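Local atomic coordinates of ornithine carbamoyltransferase, mitochondrial (Coccidioides immitis, PDB entry 3SDS), a protein that catalyses the transfer of the carbamoyl group from carbamoyl phosphate to L-ornithine, giving L-citrulline and phosphate, a step of arginine biosynthesis. Residues R79-V82 and S83-A87; E330-N333 and R334-A338; H25-S28 and I29-T33; P309-P312 and E313-S316. One frame throughout, in Å; residues are numbered along the deposited sequence.

Contact 1. Residues R79-V82 and S83-A87; sequences RTRV and STEGA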
loop_
_atom_site.group_PDB
_atom_site.type_symbol
_atom_site.label_atom_id
_atom_site.label_comp_id
_atom_site.label_asym_id
_atom_site.label_seq_id
_atom_site.Cartn_x
_atom_site.Cartn_y
_atom_site.Cartn_z
ATOM N N ARG A 79 -4.173 -13.641 2.772
ATOM C CA ARG A 79 -3.773 -14.176 4.057
ATOM C C ARG A 79 -2.269 -13.984 4.306
ATOM O O ARG A 79 -1.878 -13.460 5.365
ATOM C CB ARG A 79 -4.184 -15.647 4.200
ATOM C CG ARG A 79 -4.025 -16.206 5.629
ATOM C CD ARG A 79 -5.325 -16.858 6.126
ATOM N NE ARG A 79 -6.428 -15.883 6.127
ATOM C CZ ARG A 79 -7.723 -16.190 6.242
ATOM N NH1 ARG A 79 -8.640 -15.230 6.214
ATOM N NH2 ARG A 79 -8.112 -17.452 6.377
ATOM N N THR A 80 -1.431 -14.393 3.344
ATOM C CA THR A 80 0.027 -14.209 3.477
ATOM C C THR A 80 0.418 -12.731 3.634
ATOM O O THR A 80 1.319 -12.396 4.449
ATOM C CB THR A 80 0.845 -14.897 2.338
ATOM O OG1 THR A 80 1.090 -16.262 2.700
ATOM C CG2 THR A 80 2.219 -14.195 2.095
ATOM N N ARG A 81 -0.250 -11.859 2.925
ATOM C CA ARG A 81 0.013 -10.455 3.003
ATOM C C ARG A 81 -0.228 -9.932 4.382
ATOM O O ARG A 81 0.542 -9.209 4.909
ATOM C CB ARG A 81 -0.948 -9.760 2.086
ATOM C CG ARG A 81 -0.323 -8.825 1.156
ATOM C CD ARG A 81 -1.345 -8.018 0.487
ATOM N NE ARG A 81 -1.280 -6.659 0.950
ATOM C CZ ARG A 81 -2.110 -5.727 0.567
ATOM N NH1 ARG A 81 -3.065 -6.011 -0.263
ATOM N NH2 ARG A 81 -1.976 -4.524 1.019
ATOM N N VAL A 82 -1.349 -10.285 4.956
ATOM C CA VAL A 82 -1.741 -9.773 6.267
ATOM C C VAL A 82 -0.667 -9.987 7.336
ATOM O O VAL A 82 -0.350 -9.063 8.068
ATOM C CB VAL A 82 -3.100 -10.328 6.748
ATOM C CG1 VAL A 82 -3.468 -9.739 8.111
ATOM C CG2 VAL A 82 -4.192 -10.047 5.724
ATOM N N SER A 83 -0.107 -11.191 7.415
ATOM C CA SER A 83 0.914 -11.533 8.415
ATOM C C SER A 83 2.326 -10.956 8.145
ATOM O O SER A 83 3.036 -10.567 9.090
ATOM C CB SER A 83 0.997 -13.048 8.567
ATOM O OG SER A 83 1.310 -13.674 7.324
ATOM N N THR A 84 2.748 -10.928 6.875
ATOM C CA THR A 84 4.043 -10.327 6.509
ATOM C C THR A 84 3.973 -8.834 6.831
ATOM O O THR A 84 4.856 -8.261 7.495
ATOM C CB THR A 84 4.390 -10.556 4.991
ATOM O OG1 THR A 84 4.151 -11.931 4.621
ATOM C CG2 THR A 84 5.838 -10.205 4.677
ATOM N N GLU A 85 2.892 -8.209 6.387
ATOM C CA GLU A 85 2.723 -6.795 6.610
ATOM C C GLU A 85 2.868 -6.505 8.125
ATOM O O GLU A 85 3.745 -5.724 8.533
ATOM C CB GLU A 85 1.416 -6.295 5.978
ATOM C CG GLU A 85 1.538 -4.871 5.443
ATOM C CD GLU A 85 0.701 -4.521 4.183
ATOM O OE1 GLU A 85 0.480 -5.357 3.280
ATOM O OE2 GLU A 85 0.298 -3.344 4.089
ATOM N N GLY A 86 2.073 -7.194 8.952
ATOM C CA GLY A 86 2.096 -7.003 10.414
ATOM C C GLY A 86 3.446 -7.253 11.067
ATOM O O GLY A 86 3.840 -6.538 11.994
ATOM N N ALA A 87 4.157 -8.265 10.577
ATOM C CA ALA A 87 5.465 -8.641 11.108
ATOM C C ALA A 87 6.537 -7.597 10.849
ATOM O O ALA A 87 7.296 -7.229 11.755
ATOM C CB ALA A 87 5.893 -9.965 10.542
HETATM O O HOH W 1 -0.609 -15.239 6.586
#
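Arg81 and Glu85, one turn apart on helix 78-90, run side by side and point the same way, with guanidinium and carboxylate nearly coplanar, their planes 22° apart. Glu85 OE1 sits at the guanidinium edge, 3.2 Å from Arg81 NE, and makes a salt bridge there; Arg81 NH2 adds a weak bond of 3.4 Å to the same Glu85 OE1. The second carboxylate oxygen is taken by His94 of a neighbouring subunit, so this intrahelical pair also serves the trimer interface. Ser83 works on another side of the helix. Its chi1 of 58° sets OG between the backbone N and the carbonyl carbon, 3.1 Å from Thr80 O, where it also shares a water with Arg79 O. Thr80 O is doubly held from the next turn: Thr84 N donates at 3.2 Å, while Thr84 OG1 comes from above the carbonyl plane at 2.9 Å. Thr80 OG1 itself bonds Arg334. The helix is the crossover of a beta-alpha-beta unit between strands 68-73 and 94-98, and running into its first turn is the Ser-Thr-Arg-Thr sequence that, by similarity, binds carbamoyl phosphate in transcarbamylases.

Contact 2. Residues E330-N333 and R334-A338; sequences EAEN and RLWAA
Glu332 and Trp336 make the one side-chain hydrogen bond across this turn: Trp336 NE1 donates to Glu332 OE2 over 2.9 Å, with an angle of 153° at the hydrogen. The carboxylate lies at the indole edge, and OE2 receives the N-H on its anti side, a little out of the carboxylate plane. An extended glutamate chain, its CG anti to the backbone N (chi1 173°), spans the distance. Lys52 forms a salt bridge with the same oxygen, so OE2 is gripped by a charged and a neutral donor, which would favour the ionised acid. Beside it Asn333 OD1 stands 3.6 Å from Trp336 CD1, the amide turned 61° against the ring; Lys48 and Thr165 hold the two ends of that amide.

The backbone is kinked here. Arg334 N bonds Ala331 O at 3.3 Å and Leu335 N bonds Glu332 O at 3.0 Å, each spanning three residues, before Ala337 N returns to the alpha-helical spacing on Asn333 O. Arg334 rests its CB 3.4 Å from Ala331 O, and its chain then bends twice to take the guanidinium to Thr80. Outward, Ala331 and Leu335 pack on Val117 and Met121 of a neighbouring subunit, while Trp336 lies on helix 34-51. Helix 327-347 thus runs from the ornithine-binding half back against the carbamoyl-phosphate domain, the closing C-terminal helix of the transcarbamylase fold, and delivers an arginine that by similarity binds carbamoyl phosphate.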
loop_
_atom_site.group_PDB
_atom_site.type_symbol
_atom_site.label_atom_id
_atom_site.label_comp_id
_atom_site.label_asym_id
_atom_site.label_seq_id
_atom_site.Cartn_x
_atom_site.Cartn_y
_atom_site.Cartn_z
ATOM N N GLU A 330 -3.507 -21.565 14.818
ATOM C CA GLU A 330 -2.582 -21.900 13.731
ATOM C C GLU A 330 -2.478 -20.770 12.703
ATOM O O GLU A 330 -1.388 -20.484 12.194
ATOM C CB GLU A 330 -3.047 -23.177 13.037
ATOM C CG GLU A 330 -2.096 -23.693 11.971
ATOM C CD GLU A 330 -2.661 -24.845 11.146
ATOM O OE1 GLU A 330 -3.814 -25.277 11.394
ATOM O OE2 GLU A 330 -1.940 -25.320 10.231
ATOM N N ALA A 331 -3.619 -20.141 12.399
ATOM C CA ALA A 331 -3.672 -18.997 11.478
ATOM C C ALA A 331 -2.905 -17.776 12.024
ATOM O O ALA A 331 -2.113 -17.171 11.307
ATOM C CB ALA A 331 -5.125 -18.646 11.150
ATOM N N GLU A 332 -3.146 -17.438 13.294
ATOM C CA GLU A 332 -2.438 -16.360 14.001
ATOM C C GLU A 332 -0.929 -16.609 14.167
ATOM O O GLU A 332 -0.131 -15.647 14.147
ATOM C CB GLU A 332 -3.073 -16.094 15.378
ATOM C CG GLU A 332 -2.292 -15.092 16.251
ATOM C CD GLU A 332 -2.731 -15.028 17.702
ATOM O OE1 GLU A 332 -3.877 -15.416 18.032
ATOM O OE2 GLU A 332 -1.914 -14.571 18.526
ATOM N N ASN A 333 -0.530 -17.870 14.340
ATOM C CA ASN A 333 0.894 -18.178 14.469
ATOM C C ASN A 333 1.728 -17.831 13.214
ATOM O O ASN A 333 2.962 -17.916 13.247
ATOM C CB ASN A 333 1.107 -19.634 14.901
ATOM C CG ASN A 333 0.671 -19.906 16.366
ATOM O OD1 ASN A 333 0.639 -19.002 17.215
ATOM N ND2 ASN A 333 0.343 -21.166 16.657
ATOM N N ARG A 334 1.064 -17.437 12.115
ATOM C CA ARG A 334 1.780 -16.955 10.940
ATOM C C ARG A 334 2.490 -15.631 11.255
ATOM O O ARG A 334 3.633 -15.387 10.807
ATOM C CB ARG A 334 0.849 -16.801 9.736
ATOM C CG ARG A 334 0.521 -18.117 8.972
ATOM C CD ARG A 334 1.776 -18.806 8.377
ATOM N NE ARG A 334 2.319 -18.122 7.197
ATOM C CZ ARG A 334 1.812 -18.251 5.962
ATOM N NH1 ARG A 334 0.747 -19.026 5.752
ATOM N NH2 ARG A 334 2.352 -17.594 4.930
ATOM N N LEU A 335 1.817 -14.788 12.043
ATOM C CA LEU A 335 2.361 -13.496 12.416
ATOM C C LEU A 335 3.656 -13.701 13.185
ATOM O O LEU A 335 4.680 -13.090 12.849
ATOM C CB LEU A 335 1.350 -12.676 13.220
ATOM C CG LEU A 335 1.817 -11.342 13.852
ATOM C CD1 LEU A 335 2.464 -10.373 12.853
ATOM C CD2 LEU A 335 0.706 -10.636 14.617
ATOM N N TRP A 336 3.605 -14.576 14.192
ATOM C CA TRP A 336 4.748 -14.833 15.081
ATOM C C TRP A 336 5.905 -15.527 14.331
ATOM O O TRP A 336 7.086 -15.198 14.565
ATOM C CB TRP A 336 4.314 -15.552 16.382
ATOM C CG TRP A 336 3.010 -14.947 16.930
ATOM C CD1 TRP A 336 1.781 -15.566 17.016
ATOM C CD2 TRP A 336 2.799 -13.594 17.381
ATOM N NE1 TRP A 336 0.843 -14.692 17.506
ATOM C CE2 TRP A 336 1.434 -13.475 17.725
ATOM C CE3 TRP A 336 3.638 -12.471 17.533
ATOM C CZ2 TRP A 336 0.881 -12.277 18.217
ATOM C CZ3 TRP A 336 3.088 -11.267 18.024
ATOM C CH2 TRP A 336 1.721 -11.186 18.361
ATOM N N ALA A 337 5.574 -16.414 13.389
ATOM C CA ALA A 337 6.584 -17.072 12.570
ATOM C C ALA A 337 7.309 -16.118 11.592
ATOM O O ALA A 337 8.522 -16.230 11.397
ATOM C CB ALA A 337 5.971 -18.231 11.835
ATOM N N ALA A 338 6.585 -15.168 11.002
ATOM C CA ALA A 338 7.224 -14.148 10.157
ATOM C C ALA A 338 8.208 -13.249 10.911
ATOM O O ALA A 338 9.276 -12.907 10.362
ATOM C CB ALA A 338 6.194 -13.306 9.441
#

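Contact 3. Residues H25-S28 and I29-T33; sequences HLLS and IADLT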
loop_
_atom_site.group_PDB
_atom_site.type_symbol
_atom_site.label_atom_id
_atom_site.label_comp_id
_atom_site.label_asym_id
_atom_site.label_seq_id
_atom_site.Cartn_x
_atom_site.Cartn_y
_atom_site.Cartn_z
ATOM N N HIS A 25 19.473 -17.418 1.770
ATOM C CA HIS A 25 18.033 -17.386 1.526
ATOM C C HIS A 25 17.254 -18.450 2.359
ATOM O O HIS A 25 17.846 -19.414 2.866
ATOM C CB HIS A 25 17.752 -17.503 0.019
ATOM C CG HIS A 25 18.593 -16.593 -0.830
ATOM N ND1 HIS A 25 18.406 -15.227 -0.879
ATOM C CD2 HIS A 25 19.621 -16.856 -1.676
ATOM C CE1 HIS A 25 19.292 -14.689 -1.703
ATOM N NE2 HIS A 25 20.039 -15.655 -2.202
ATOM N N LEU A 26 15.945 -18.255 2.529
ATOM C CA LEU A 26 15.088 -19.299 3.067
ATOM C C LEU A 26 14.118 -19.775 1.971
ATOM O O LEU A 26 13.092 -19.121 1.725
ATOM C CB LEU A 26 14.331 -18.810 4.302
ATOM C CG LEU A 26 13.401 -19.823 5.000
ATOM C CD1 LEU A 26 14.160 -21.048 5.532
ATOM C CD2 LEU A 26 12.592 -19.209 6.127
ATOM N N LEU A 27 14.444 -20.890 1.301
ATOM C CA LEU A 27 13.574 -21.441 0.228
ATOM C C LEU A 27 12.716 -22.650 0.657
ATOM O O LEU A 27 11.654 -22.910 0.057
ATOM C CB LEU A 27 14.390 -21.794 -1.032
ATOM C CG LEU A 27 15.336 -20.739 -1.649
ATOM C CD1 LEU A 27 15.852 -21.216 -2.989
ATOM C CD2 LEU A 27 14.667 -19.359 -1.811
ATOM N N SER A 28 13.186 -23.357 1.699
ATOM C CA SER A 28 12.619 -24.629 2.176
ATOM C C SER A 28 13.207 -24.982 3.539
ATOM O O SER A 28 14.343 -24.612 3.834
ATOM C CB SER A 28 12.963 -25.765 1.191
ATOM O OG SER A 28 12.654 -27.044 1.736
ATOM N N ILE A 29 12.466 -25.742 4.343
ATOM C CA ILE A 29 13.005 -26.302 5.586
ATOM C C ILE A 29 14.255 -27.165 5.338
ATOM O O ILE A 29 15.082 -27.370 6.240
ATOM C CB ILE A 29 11.964 -27.155 6.340
ATOM C CG1 ILE A 29 10.614 -26.439 6.467
ATOM C CG2 ILE A 29 12.489 -27.564 7.706
ATOM C CD1 ILE A 29 10.662 -25.068 7.157
ATOM N N ALA A 30 14.397 -27.674 4.118
ATOM C CA ALA A 30 15.590 -28.425 3.743
ATOM C C ALA A 30 16.909 -27.643 3.959
ATOM O O ALA A 30 17.979 -28.254 4.059
ATOM C CB ALA A 30 15.477 -28.907 2.319
ATOM N N ASP A 31 16.832 -26.308 4.037
ATOM C CA ASP A 31 18.025 -25.470 4.245
ATOM C C ASP A 31 18.382 -25.287 5.727
ATOM O O ASP A 31 19.355 -24.604 6.038
ATOM C CB ASP A 31 17.843 -24.065 3.652
ATOM C CG ASP A 31 17.392 -24.060 2.192
ATOM O OD1 ASP A 31 16.557 -23.177 1.887
ATOM O OD2 ASP A 31 17.861 -24.886 1.355
ATOM N N LEU A 32 17.595 -25.857 6.640
ATOM C CA LEU A 32 17.801 -25.592 8.071
ATOM C C LEU A 32 18.267 -26.830 8.786
ATOM O O LEU A 32 17.757 -27.918 8.527
ATOM C CB LEU A 32 16.519 -25.096 8.747
ATOM C CG LEU A 32 15.899 -23.797 8.243
ATOM C CD1 LEU A 32 14.545 -23.434 8.924
ATOM C CD2 LEU A 32 16.897 -22.718 8.465
ATOM N N THR A 33 19.224 -26.674 9.699
ATOM C CA THR A 33 19.613 -27.790 10.562
ATOM C C THR A 33 18.479 -28.011 11.542
ATOM O O THR A 33 17.640 -27.128 11.712
ATOM C CB THR A 33 20.897 -27.491 11.375
ATOM O OG1 THR A 33 20.697 -26.308 12.163
ATOM C CG2 THR A 33 22.130 -27.317 10.458
#
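Ser28 meets Ala30 because its hydroxyl is swung opposite the backbone N (chi1 169°) and so lies over the start of the following turn, while Asp31, with CG beside its own N (chi1 -52°), folds its carboxylate back towards the amides of Leu27 and Ser28. These two rotations produce a compact local network. Ala30 N donates to Ser28 OG over 3.0 Å, and Asp31 N reaches Ser28 O, also at 3.0 Å, from well above the carbonyl plane. Together the two bonds satisfy the definition of an ST motif, here opening the short 3-10 segment 29-31. In return Asp31 OD1 accepts from Leu27 N at 3.2 Å, the donor arriving almost in line with the C-O bond, and takes a weak bond of 3.4 Å from Ser28 N.

On the apolar side Leu26 CD1 touches Leu32 CD1 at 4.2 Å, the two side chains crossing at about a right angle. Backbone bonds of Leu26 to Val146 and Asn148 lay this part of the chain along strand 146-148, and Thr33 then caps the N-terminus of helix 34-51. Asp203, on helix 199-210, binds both Ser28 OG and Ile29 N, joining the loop to the other half of the subunit. With Ala30 N donating to it, Ser28 OG probably turns its own proton towards Asp203. One good and one weak amide donor on Asp31 OD1 would tend to favour the ionised acid, against the nearby Ser28 O; the turn is probably held by two carboxylates, Asp31 from within and Asp203 from helix 199-210.

Contact 4. Residues P309-P312 and E313-S316; sequences PRHP and EEVS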
loop_
_atom_site.group_PDB
_atom_site.type_symbol
_atom_site.label_atom_id
_atom_site.label_comp_id
_atom_site.label_asym_id
_atom_site.label_seq_id
_atom_site.Cartn_x
_atom_site.Cartn_y
_atom_site.Cartn_z
ATOM N N PRO A 309 -7.514 -21.077 3.337
ATOM C CA PRO A 309 -8.960 -21.141 3.602
ATOM C C PRO A 309 -9.456 -22.574 3.514
ATOM O O PRO A 309 -8.830 -23.409 2.847
ATOM C CB PRO A 309 -9.564 -20.328 2.465
ATOM C CG PRO A 309 -8.604 -20.548 1.324
ATOM C CD PRO A 309 -7.232 -20.625 1.959
ATOM N N ARG A 310 -10.569 -22.831 4.194
ATOM C CA ARG A 310 -11.198 -24.137 4.240
ATOM C C ARG A 310 -12.424 -24.144 3.332
ATOM O O ARG A 310 -13.192 -23.188 3.346
ATOM C CB ARG A 310 -11.605 -24.443 5.686
ATOM C CG ARG A 310 -12.431 -25.712 5.890
ATOM C CD ARG A 310 -13.908 -25.399 6.012
ATOM N NE ARG A 310 -14.677 -26.574 6.399
ATOM C CZ ARG A 310 -15.921 -26.541 6.877
ATOM N NH1 ARG A 310 -16.543 -25.383 7.044
ATOM N NH2 ARG A 310 -16.548 -27.671 7.198
ATOM N N HIS A 311 -12.593 -25.207 2.544
ATOM C CA HIS A 311 -13.863 -25.473 1.855
ATOM C C HIS A 311 -14.518 -26.697 2.490
ATOM O O HIS A 311 -13.834 -27.447 3.198
ATOM C CB HIS A 311 -13.668 -25.639 0.349
ATOM C CG HIS A 311 -13.146 -24.406 -0.316
ATOM N ND1 HIS A 311 -11.847 -24.290 -0.759
ATOM C CD2 HIS A 311 -13.740 -23.218 -0.584
ATOM C CE1 HIS A 311 -11.665 -23.091 -1.283
ATOM N NE2 HIS A 311 -12.798 -22.420 -1.189
ATOM N N PRO A 312 -15.842 -26.890 2.265
ATOM C CA PRO A 312 -16.638 -27.927 2.973
ATOM C C PRO A 312 -16.448 -29.365 2.493
ATOM O O PRO A 312 -17.112 -30.280 3.004
ATOM C CB PRO A 312 -18.096 -27.492 2.740
ATOM C CG PRO A 312 -18.058 -26.676 1.473
ATOM C CD PRO A 312 -16.695 -26.014 1.428
ATOM N N GLU A 313 -15.555 -29.562 1.530
ATOM C CA GLU A 313 -15.322 -30.885 0.989
ATOM C C GLU A 313 -14.325 -31.678 1.831
ATOM O O GLU A 313 -14.544 -32.866 2.059
ATOM C CB GLU A 313 -14.903 -30.805 -0.480
ATOM C CG GLU A 313 -16.040 -30.357 -1.446
ATOM C CD GLU A 313 -16.129 -28.824 -1.696
ATOM O OE1 GLU A 313 -15.529 -28.014 -0.938
ATOM O OE2 GLU A 313 -16.820 -28.434 -2.669
ATOM N N GLU A 314 -13.259 -31.020 2.319
ATOM C CA GLU A 314 -12.161 -31.707 3.041
ATOM C C GLU A 314 -12.483 -32.125 4.467
ATOM O O GLU A 314 -11.932 -33.112 4.963
ATOM C CB GLU A 314 -10.873 -30.886 3.096
ATOM C CG GLU A 314 -10.572 -30.053 1.901
ATOM C CD GLU A 314 -11.061 -28.635 2.055
ATOM O OE1 GLU A 314 -11.710 -28.145 1.105
ATOM O OE2 GLU A 314 -10.798 -28.012 3.114
ATOM N N VAL A 315 -13.350 -31.370 5.134
ATOM C CA VAL A 315 -13.598 -31.616 6.543
ATOM C C VAL A 315 -15.006 -31.207 6.932
ATOM O O VAL A 315 -15.564 -30.291 6.342
ATOM C CB VAL A 315 -12.527 -30.910 7.424
ATOM C CG1 VAL A 315 -12.582 -29.379 7.278
ATOM C CG2 VAL A 315 -12.649 -31.351 8.873
ATOM N N SER A 316 -15.566 -31.897 7.925
ATOM C CA SER A 316 -16.940 -31.644 8.395
ATOM C C SER A 316 -17.018 -30.443 9.336
ATOM O O SER A 316 -16.053 -30.132 10.041
ATOM C CB SER A 316 -17.539 -32.893 9.063
ATOM O OG SER A 316 -17.168 -33.000 10.427
#
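From Arg310 to Val315 the chain turns back on itself: Pro312, Glu313 and Glu314 take helix-like backbone angles or come near them, and Val315 is extended again, which sets its carbonyl opposite the end of the Arg310 side chain. Arg310 NH2 donates to Val315 O over 2.9 Å in a fairly straight bond of 161°; the oxygen is close to the guanidinium plane, although the donor stands above the plane of the carbonyl. Val315 CG1 comes in crosswise, 3.6 Å from Arg310 NE. The same NH2 forms a salt bridge with Asp317, and Phe320 adds a cation-pi contact. This loop directly follows the His-Cys-Leu-Pro signature of ornithine transcarbamylases, whose proline, Pro309, is preceded by a cis peptide bond; the cysteine is by similarity the proton acceptor. Within the loop, Glu314 bends at chi2 (95°) to bring its carboxylate against the backbone of His311, whose N makes weak bonds of 3.4 Å to both Glu314 OE1 and Glu314 OE2; the two oxygens also face His311 O, acceptor against acceptor. The firmer partner of Glu314 is His306, while Thr266 holds the His311 ring. Glu313, more exposed, lies alongside Pro312, its OE1 3.3 Å from Pro312 CD and equally near His311 CB. Ser316 ends the loop as the N-cap of helix 317-320, with OG bonded to Val319 N.

How the contacts relate
Contacts 1 and 2 are the buried ones, and they alone touch: helix 78-90 of the carbamoyl-phosphate domain meets helix 327-347 of the ornithine-binding half at Thr80 and Arg334 and again where Ala87 packs on Ala338. Both join side chain to side chain one turn apart, by an ion pair in 79-87 and a carboxylate-indole bond in 330-338. Contacts 3 and 4 are partly buried loops leading into helices, on opposite sides of the chain's centre, with centres about 30 Å apart. There the side-chain bonds across the contact all go to backbone groups: from serine and aspartate in 25-33, from arginine and glutamate in 309-316. Contact 3 alone meets no neighbouring subunit.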